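Local coordinates for protein phosphoribulokinase 1 (Rhodobacter sphaeroides, PDB 1A7J) that catalyses the ATP-dependent phosphorylation of D-ribulose 5-phosphate to D-ribulose 1,5-bisphosphate in the Calvin cycle, at residues Lys35-Phe47 with Gly88-Val99. Residues are numbered along the deposited sequence; the frame is centred on the assembly and turned at random.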
ATOM      1  N   LYS A  35       7.296  16.550 -10.403  1.00 54.17           N
ATOM      2  CA  LYS A  35       6.298  16.069 -11.361  1.00 54.44           C
ATOM      3  C   LYS A  35       6.226  14.546 -11.295  1.00 52.25           C
ATOM      4  O   LYS A  35       7.227  13.869 -11.552  1.00 55.62           O
ATOM      5  CB  LYS A  35       6.651  16.520 -12.783  1.00 55.92           C
ATOM      6  CG  LYS A  35       5.595  16.188 -13.841  1.00 67.76           C
ATOM      7  CD  LYS A  35       4.168  16.503 -13.368  1.00 74.78           C
ATOM      8  CE  LYS A  35       3.094  15.996 -14.344  1.00 76.83           C
ATOM      9  NZ  LYS A  35       1.751  15.771 -13.681  1.00 81.81           N
ATOM     10  N   ALA A  36       5.052  14.018 -10.933  1.00 43.97           N
ATOM     11  CA  ALA A  36       4.911  12.600 -10.596  1.00 39.37           C
ATOM     12  C   ALA A  36       3.813  11.859 -11.350  1.00 34.90           C
ATOM     13  O   ALA A  36       2.648  12.254 -11.329  1.00 34.89           O
ATOM     14  CB  ALA A  36       4.696  12.446  -9.102  1.00 41.05           C
ATOM     15  N   VAL A  37       4.186  10.731 -11.940  1.00 27.96           N
ATOM     16  CA  VAL A  37       3.195   9.785 -12.424  1.00 29.26           C
ATOM     17  C   VAL A  37       2.890   8.757 -11.344  1.00 29.17           C
ATOM     18  O   VAL A  37       3.706   8.517 -10.472  1.00 30.08           O
ATOM     19  CB  VAL A  37       3.668   9.045 -13.694  1.00 31.70           C
ATOM     20  CG1 VAL A  37       3.976  10.035 -14.796  1.00 29.28           C
ATOM     21  CG2 VAL A  37       4.879   8.195 -13.391  1.00 30.13           C
ATOM     22  N   SER A  38       1.726   8.134 -11.402  1.00 28.73           N
ATOM     23  CA  SER A  38       1.353   7.231 -10.337  1.00 28.11           C
ATOM     24  C   SER A  38       0.609   6.005 -10.837  1.00 30.74           C
ATOM     25  O   SER A  38       0.209   5.944 -11.999  1.00 36.85           O
ATOM     26  CB  SER A  38       0.516   7.979  -9.298  1.00 25.77           C
ATOM     27  OG  SER A  38      -0.767   8.315  -9.797  1.00 23.77           O
ATOM     28  N   ILE A  39       0.649   4.958 -10.017  1.00 27.41           N
ATOM     29  CA  ILE A  39      -0.044   3.703 -10.243  1.00 25.99           C
ATOM     30  C   ILE A  39      -0.887   3.409  -9.000  1.00 29.80           C
ATOM     31  O   ILE A  39      -0.393   3.529  -7.874  1.00 27.11           O
ATOM     32  CB  ILE A  39       0.967   2.556 -10.446  1.00 28.25           C
ATOM     33  CG1 ILE A  39       1.697   2.708 -11.788  1.00 25.91           C
ATOM     34  CG2 ILE A  39       0.270   1.213 -10.396  1.00 28.52           C
ATOM     35  CD1 ILE A  39       2.715   1.603 -12.038  1.00 12.97           C
ATOM     36  N   GLU A  40      -2.197   3.292  -9.212  1.00 35.63           N
ATOM     37  CA  GLU A  40      -3.126   2.718  -8.240  1.00 40.44           C
ATOM     38  C   GLU A  40      -3.046   1.189  -8.288  1.00 41.29           C
ATOM     39  O   GLU A  40      -3.342   0.582  -9.319  1.00 44.46           O
ATOM     40  CB  GLU A  40      -4.553   3.128  -8.579  1.00 48.88           C
ATOM     41  CG  GLU A  40      -5.011   4.446  -8.006  1.00 66.30           C
ATOM     42  CD  GLU A  40      -6.521   4.498  -7.894  1.00 78.57           C
ATOM     43  OE1 GLU A  40      -7.195   4.579  -8.947  1.00 82.79           O
ATOM     44  OE2 GLU A  40      -7.035   4.329  -6.764  1.00 89.29           O
ATOM     45  N   GLY A  41      -2.787   0.570  -7.140  1.00 33.32           N
ATOM     46  CA  GLY A  41      -2.521  -0.853  -7.104  1.00 27.19           C
ATOM     47  C   GLY A  41      -3.671  -1.700  -7.599  1.00 26.37           C
ATOM     48  O   GLY A  41      -3.463  -2.833  -7.998  1.00 25.84           O
ATOM     49  N   ASP A  42      -4.876  -1.146  -7.615  1.00 29.77           N
ATOM     50  CA  ASP A  42      -6.037  -1.886  -8.103  1.00 37.33           C
ATOM     51  C   ASP A  42      -5.886  -2.176  -9.582  1.00 36.02           C
ATOM     52  O   ASP A  42      -6.306  -3.221 -10.065  1.00 40.72           O
ATOM     53  CB  ASP A  42      -7.321  -1.087  -7.883  1.00 42.46           C
ATOM     54  CG  ASP A  42      -7.576  -0.782  -6.425  1.00 46.42           C
ATOM     55  OD1 ASP A  42      -7.994  -1.704  -5.693  1.00 42.55           O
ATOM     56  OD2 ASP A  42      -7.364   0.381  -6.013  1.00 56.42           O
ATOM     57  N   ALA A  43      -5.221  -1.272 -10.281  1.00 28.09           N
ATOM     58  CA  ALA A  43      -5.067  -1.377 -11.709  1.00 26.12           C
ATOM     59  C   ALA A  43      -4.394  -2.657 -12.187  1.00 29.45           C
ATOM     60  O   ALA A  43      -4.308  -2.893 -13.389  1.00 36.10           O
ATOM     61  CB  ALA A  43      -4.315  -0.207 -12.200  1.00 16.54           C
ATOM     62  N   PHE A  44      -3.816  -3.435 -11.277  1.00 29.49           N
ATOM     63  CA  PHE A  44      -3.123  -4.664 -11.687  1.00 26.51           C
ATOM     64  C   PHE A  44      -3.671  -5.926 -11.060  1.00 26.44           C
ATOM     65  O   PHE A  44      -2.934  -6.892 -10.863  1.00 28.48           O
ATOM     66  CB  PHE A  44      -1.629  -4.571 -11.404  1.00 15.38           C
ATOM     67  CG  PHE A  44      -0.923  -3.589 -12.262  1.00 19.33           C
ATOM     68  CD1 PHE A  44      -1.035  -2.232 -12.015  1.00 18.49           C
ATOM     69  CD2 PHE A  44      -0.139  -4.018 -13.315  1.00 18.03           C
ATOM     70  CE1 PHE A  44      -0.372  -1.312 -12.792  1.00 15.97           C
ATOM     71  CE2 PHE A  44       0.526  -3.104 -14.102  1.00 19.50           C
ATOM     72  CZ  PHE A  44       0.406  -1.745 -13.837  1.00 21.36           C
ATOM     73  N   HIS A  45      -4.964  -5.914 -10.743  1.00 28.48           N
ATOM     74  CA  HIS A  45      -5.688  -7.144 -10.460  1.00 24.82           C
ATOM     75  C   HIS A  45      -5.891  -7.867 -11.768  1.00 24.19           C
ATOM     76  O   HIS A  45      -6.211  -7.244 -12.766  1.00 25.99           O
ATOM     77  CB  HIS A  45      -7.045  -6.838  -9.844  1.00 27.37           C
ATOM     78  CG  HIS A  45      -6.981  -6.394  -8.418  1.00 22.06           C
ATOM     79  ND1 HIS A  45      -8.042  -5.792  -7.786  1.00 29.32           N
ATOM     80  CD2 HIS A  45      -5.990  -6.462  -7.506  1.00 29.72           C
ATOM     81  CE1 HIS A  45      -7.710  -5.500  -6.541  1.00 23.79           C
ATOM     82  NE2 HIS A  45      -6.462  -5.898  -6.346  1.00 32.25           N
ATOM     83  N   ARG A  46      -5.713  -9.179 -11.761  1.00 26.52           N
ATOM     84  CA  ARG A  46      -5.920  -9.981 -12.956  1.00 33.41           C
ATOM     85  C   ARG A  46      -7.372  -9.932 -13.452  1.00 41.81           C
ATOM     86  O   ARG A  46      -7.629  -9.902 -14.670  1.00 51.89           O
ATOM     87  CB  ARG A  46      -5.497 -11.430 -12.693  1.00 32.73           C
ATOM     88  CG  ARG A  46      -5.164 -12.226 -13.946  1.00 36.83           C
ATOM     89  CD  ARG A  46      -3.913 -13.079 -13.759  1.00 47.39           C
ATOM     90  NE  ARG A  46      -2.805 -12.669 -14.634  1.00 58.21           N
ATOM     91  CZ  ARG A  46      -1.517 -12.824 -14.332  1.00 62.26           C
ATOM     92  NH1 ARG A  46      -1.162 -13.261 -13.128  1.00 65.56           N
ATOM     93  NH2 ARG A  46      -0.577 -12.490 -15.210  1.00 63.92           N
ATOM     94  N   PHE A  47      -8.326  -9.895 -12.521  1.00 44.15           N
ATOM     95  CA  PHE A  47      -9.729 -10.072 -12.886  1.00 43.37           C
ATOM     96  C   PHE A  47     -10.577  -8.884 -12.512  1.00 44.43           C
ATOM     97  O   PHE A  47     -10.374  -8.264 -11.467  1.00 40.34           O
ATOM     98  CB  PHE A  47     -10.307 -11.323 -12.226  1.00 42.63           C
ATOM     99  CG  PHE A  47      -9.548 -12.576 -12.519  1.00 41.70           C
ATOM    100  CD1 PHE A  47      -9.434 -13.034 -13.828  1.00 46.22           C
ATOM    101  CD2 PHE A  47      -8.948 -13.304 -11.493  1.00 41.32           C
ATOM    102  CE1 PHE A  47      -8.740 -14.199 -14.112  1.00 47.93           C
ATOM    103  CE2 PHE A  47      -8.251 -14.471 -11.765  1.00 42.52           C
ATOM    104  CZ  PHE A  47      -8.145 -14.919 -13.076  1.00 43.59           C
ATOM    105  N   GLY A  88      12.270   2.775 -14.624  1.00 36.39           N
ATOM    106  CA  GLY A  88      13.660   2.941 -14.245  1.00 43.95           C
ATOM    107  C   GLY A  88      14.560   3.403 -15.373  1.00 43.74           C
ATOM    108  O   GLY A  88      15.203   4.442 -15.269  1.00 47.30           O
ATOM    109  N   GLU A  89      14.434   2.759 -16.522  1.00 44.50           N
ATOM    110  CA  GLU A  89      15.426   2.887 -17.573  1.00 46.51           C
ATOM    111  C   GLU A  89      15.132   3.988 -18.594  1.00 44.32           C
ATOM    112  O   GLU A  89      16.045   4.692 -19.030  1.00 47.95           O
ATOM    113  CB  GLU A  89      15.610   1.525 -18.259  1.00 47.35           C
ATOM    114  CG  GLU A  89      16.504   0.557 -17.446  1.00 64.81           C
ATOM    115  CD  GLU A  89      16.218  -0.934 -17.683  1.00 72.74           C
ATOM    116  OE1 GLU A  89      15.319  -1.257 -18.501  1.00 77.77           O
ATOM    117  OE2 GLU A  89      16.896  -1.779 -17.044  1.00 74.49           O
ATOM    118  N   THR A  90      13.851   4.248 -18.833  1.00 43.52           N
ATOM    119  CA  THR A  90      13.407   5.067 -19.962  1.00 44.89           C
ATOM    120  C   THR A  90      12.360   6.103 -19.546  1.00 45.36           C
ATOM    121  O   THR A  90      12.032   7.013 -20.319  1.00 44.35           O
ATOM    122  CB  THR A  90      12.749   4.198 -21.027  1.00 50.60           C
ATOM    123  OG1 THR A  90      11.378   3.987 -20.669  1.00 54.82           O
ATOM    124  CG2 THR A  90      13.439   2.842 -21.126  1.00 56.08           C
ATOM    125  N   GLY A  91      11.636   5.771 -18.478  1.00 48.83           N
ATOM    126  CA  GLY A  91      10.610   6.654 -17.953  1.00 48.63           C
ATOM    127  C   GLY A  91       9.288   6.527 -18.673  1.00 49.42           C
ATOM    128  O   GLY A  91       8.492   7.467 -18.674  1.00 51.98           O
ATOM    129  N   GLN A  92       9.091   5.419 -19.389  1.00 47.75           N
ATOM    130  CA  GLN A  92       7.759   5.102 -19.894  1.00 47.17           C
ATOM    131  C   GLN A  92       7.157   3.866 -19.243  1.00 42.95           C
ATOM    132  O   GLN A  92       7.827   3.160 -18.477  1.00 39.71           O
ATOM    133  CB  GLN A  92       7.735   4.945 -21.425  1.00 52.25           C
ATOM    134  CG  GLN A  92       9.077   4.878 -22.116  1.00 63.21           C
ATOM    135  CD  GLN A  92       9.347   3.535 -22.790  1.00 69.66           C
ATOM    136  OE1 GLN A  92       8.573   2.584 -22.661  1.00 79.70           O
ATOM    137  NE2 GLN A  92      10.478   3.445 -23.486  1.00 67.68           N
ATOM    138  N   GLY A  93       5.839   3.750 -19.404  1.00 37.70           N
ATOM    139  CA  GLY A  93       5.129   2.523 -19.095  1.00 35.36           C
ATOM    140  C   GLY A  93       3.632   2.731 -19.193  1.00 36.43           C
ATOM    141  O   GLY A  93       3.176   3.745 -19.719  1.00 37.01           O
ATOM    142  N   ARG A  94       2.868   1.802 -18.638  1.00 40.28           N
ATOM    143  CA  ARG A  94       1.418   1.865 -18.752  1.00 47.80           C
ATOM    144  C   ARG A  94       0.788   1.827 -17.374  1.00 46.02           C
ATOM    145  O   ARG A  94       1.475   1.538 -16.396  1.00 50.60           O
ATOM    146  CB  ARG A  94       0.907   0.690 -19.584  1.00 50.92           C
ATOM    147  CG  ARG A  94       1.767   0.349 -20.796  1.00 66.58           C
ATOM    148  CD  ARG A  94       2.149  -1.122 -20.803  1.00 78.72           C
ATOM    149  NE  ARG A  94       0.969  -1.985 -20.849  1.00 90.93           N
ATOM    150  CZ  ARG A  94       0.985  -3.269 -21.209  1.00 97.17           C
ATOM    151  NH1 ARG A  94       2.124  -3.856 -21.557  1.00  0.00           N
ATOM    152  NH2 ARG A  94      -0.144  -3.973 -21.216  1.00 94.96           N
ATOM    153  N   THR A  95      -0.496   2.182 -17.302  1.00 45.34           N
ATOM    154  CA  THR A  95      -1.324   1.949 -16.115  1.00 44.51           C
ATOM    155  C   THR A  95      -2.798   1.886 -16.465  1.00 42.84           C
ATOM    156  O   THR A  95      -3.216   2.403 -17.488  1.00 43.10           O
ATOM    157  CB  THR A  95      -1.177   3.053 -15.073  1.00 44.05           C
ATOM    158  OG1 THR A  95       0.205   3.381 -14.916  1.00 57.37           O
ATOM    159  CG2 THR A  95      -1.714   2.579 -13.745  1.00 38.99           C
ATOM    160  N   ARG A  96      -3.561   1.170 -15.652  1.00 46.46           N
ATOM    161  CA  ARG A  96      -5.013   1.196 -15.717  1.00 50.80           C
ATOM    162  C   ARG A  96      -5.550   2.099 -14.617  1.00 53.94           C
ATOM    163  O   ARG A  96      -4.794   2.622 -13.785  1.00 56.32           O
ATOM    164  CB  ARG A  96      -5.578  -0.202 -15.483  1.00 52.26           C
ATOM    165  CG  ARG A  96      -6.186  -0.862 -16.690  1.00 54.47           C
ATOM    166  CD  ARG A  96      -5.606  -2.259 -16.869  1.00 53.98           C
ATOM    167  NE  ARG A  96      -5.725  -3.104 -15.685  1.00 46.56           N
ATOM    168  CZ  ARG A  96      -5.680  -4.430 -15.725  1.00 48.01           C
ATOM    169  NH1 ARG A  96      -5.666  -5.053 -16.895  1.00 47.22           N
ATOM    170  NH2 ARG A  96      -5.746  -5.137 -14.606  1.00 52.10           N
ATOM    171  N   THR A  97      -6.868   2.239 -14.603  1.00 49.16           N
ATOM    172  CA  THR A  97      -7.582   2.597 -13.399  1.00 53.17           C
ATOM    173  C   THR A  97      -8.697   1.596 -13.227  1.00 56.56           C
ATOM    174  O   THR A  97      -9.125   0.930 -14.179  1.00 54.09           O
ATOM    175  CB  THR A  97      -8.184   4.012 -13.457  1.00 56.37           C
ATOM    176  OG1 THR A  97      -9.141   4.094 -14.515  1.00 61.80           O
ATOM    177  CG2 THR A  97      -7.111   5.027 -13.696  1.00 61.31           C
ATOM    178  N   TYR A  98      -9.080   1.413 -11.979  1.00 66.25           N
ATOM    179  CA  TYR A  98     -10.165   0.526 -11.654  1.00 73.83           C
ATOM    180  C   TYR A  98     -10.903   1.166 -10.468  1.00 84.54           C
ATOM    181  O   TYR A  98     -11.461   2.258 -10.636  1.00 88.49           O
ATOM    182  CB  TYR A  98      -9.593  -0.864 -11.350  1.00 65.00           C
ATOM    183  CG  TYR A  98     -10.598  -1.883 -10.881  1.00 64.07           C
ATOM    184  CD1 TYR A  98     -11.661  -2.272 -11.681  1.00 59.86           C
ATOM    185  CD2 TYR A  98     -10.508  -2.424  -9.597  1.00 67.37           C
ATOM    186  CE1 TYR A  98     -12.613  -3.172 -11.207  1.00 62.36           C
ATOM    187  CE2 TYR A  98     -11.454  -3.318  -9.112  1.00 59.81           C
ATOM    188  CZ  TYR A  98     -12.504  -3.683  -9.916  1.00 60.81           C
ATOM    189  OH  TYR A  98     -13.467  -4.515  -9.391  1.00 54.74           O
ATOM    190  N   VAL A  99     -10.668   0.647  -9.255  1.00 91.81           N
ATOM    191  CA  VAL A  99     -11.486   0.902  -8.048  1.00 92.76           C
ATOM    192  C   VAL A  99     -12.657   1.914  -8.108  1.00 92.51           C
ATOM    193  O   VAL A  99     -12.464   3.122  -8.317  1.00 92.18           O
ATOM    194  CB  VAL A  99     -10.583   1.223  -6.837  1.00 94.29           C
ATOM    195  CG1 VAL A  99      -9.678   2.420  -7.141  1.00 94.91           C
ATOM    196  CG2 VAL A  99     -11.450   1.461  -5.597  1.00  0.00           C
TER
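Arg-96 bends over the turn that follows strand 36-40 and points its guanidinium at two backbone carbonyls. NE gives a weak bond to Ala-43 O (2.7 Å), and NH2 a weak and less certain one to His-45 O, whose position in the model is unsure. Both are strongly bent, with N-H...O angles of 117°. Nearer the backbone, the CB atoms of Ala-43 and Arg-96 meet at 3.5 Å. Phe-115 adds a cation-pi contact to the arginine.

Thr-95 sits over the end of the strand. Its OG1 donates to Arg-94 O from above the carbonyl plane and also touches Ile-39 CG1 (3.5 Å). Its methyl CG2, anti to the backbone N (OG1 at chi1 -44°), reaches Ile-39, Ala-43 CB and the Phe-44 ring. A glycine here would probably open a gap between these three and leave Ile-39 less firmly packed.

Further on, Tyr-98 presents its ring edge, in plane, to Asp-42 CB (3.9 Å from CD2). Val-99 lies against the Asp-42 carboxylate, but is poorly ordered, so this contact is uncertain. Asp-42 belongs to the catalytic site, in the short 3-10 turn just after strand 36-40, an outermost strand of the P-loop kinase sheet. The 96-99 chain thus probably flanks that site, and the arginine's charge appears directed to backbone oxygens.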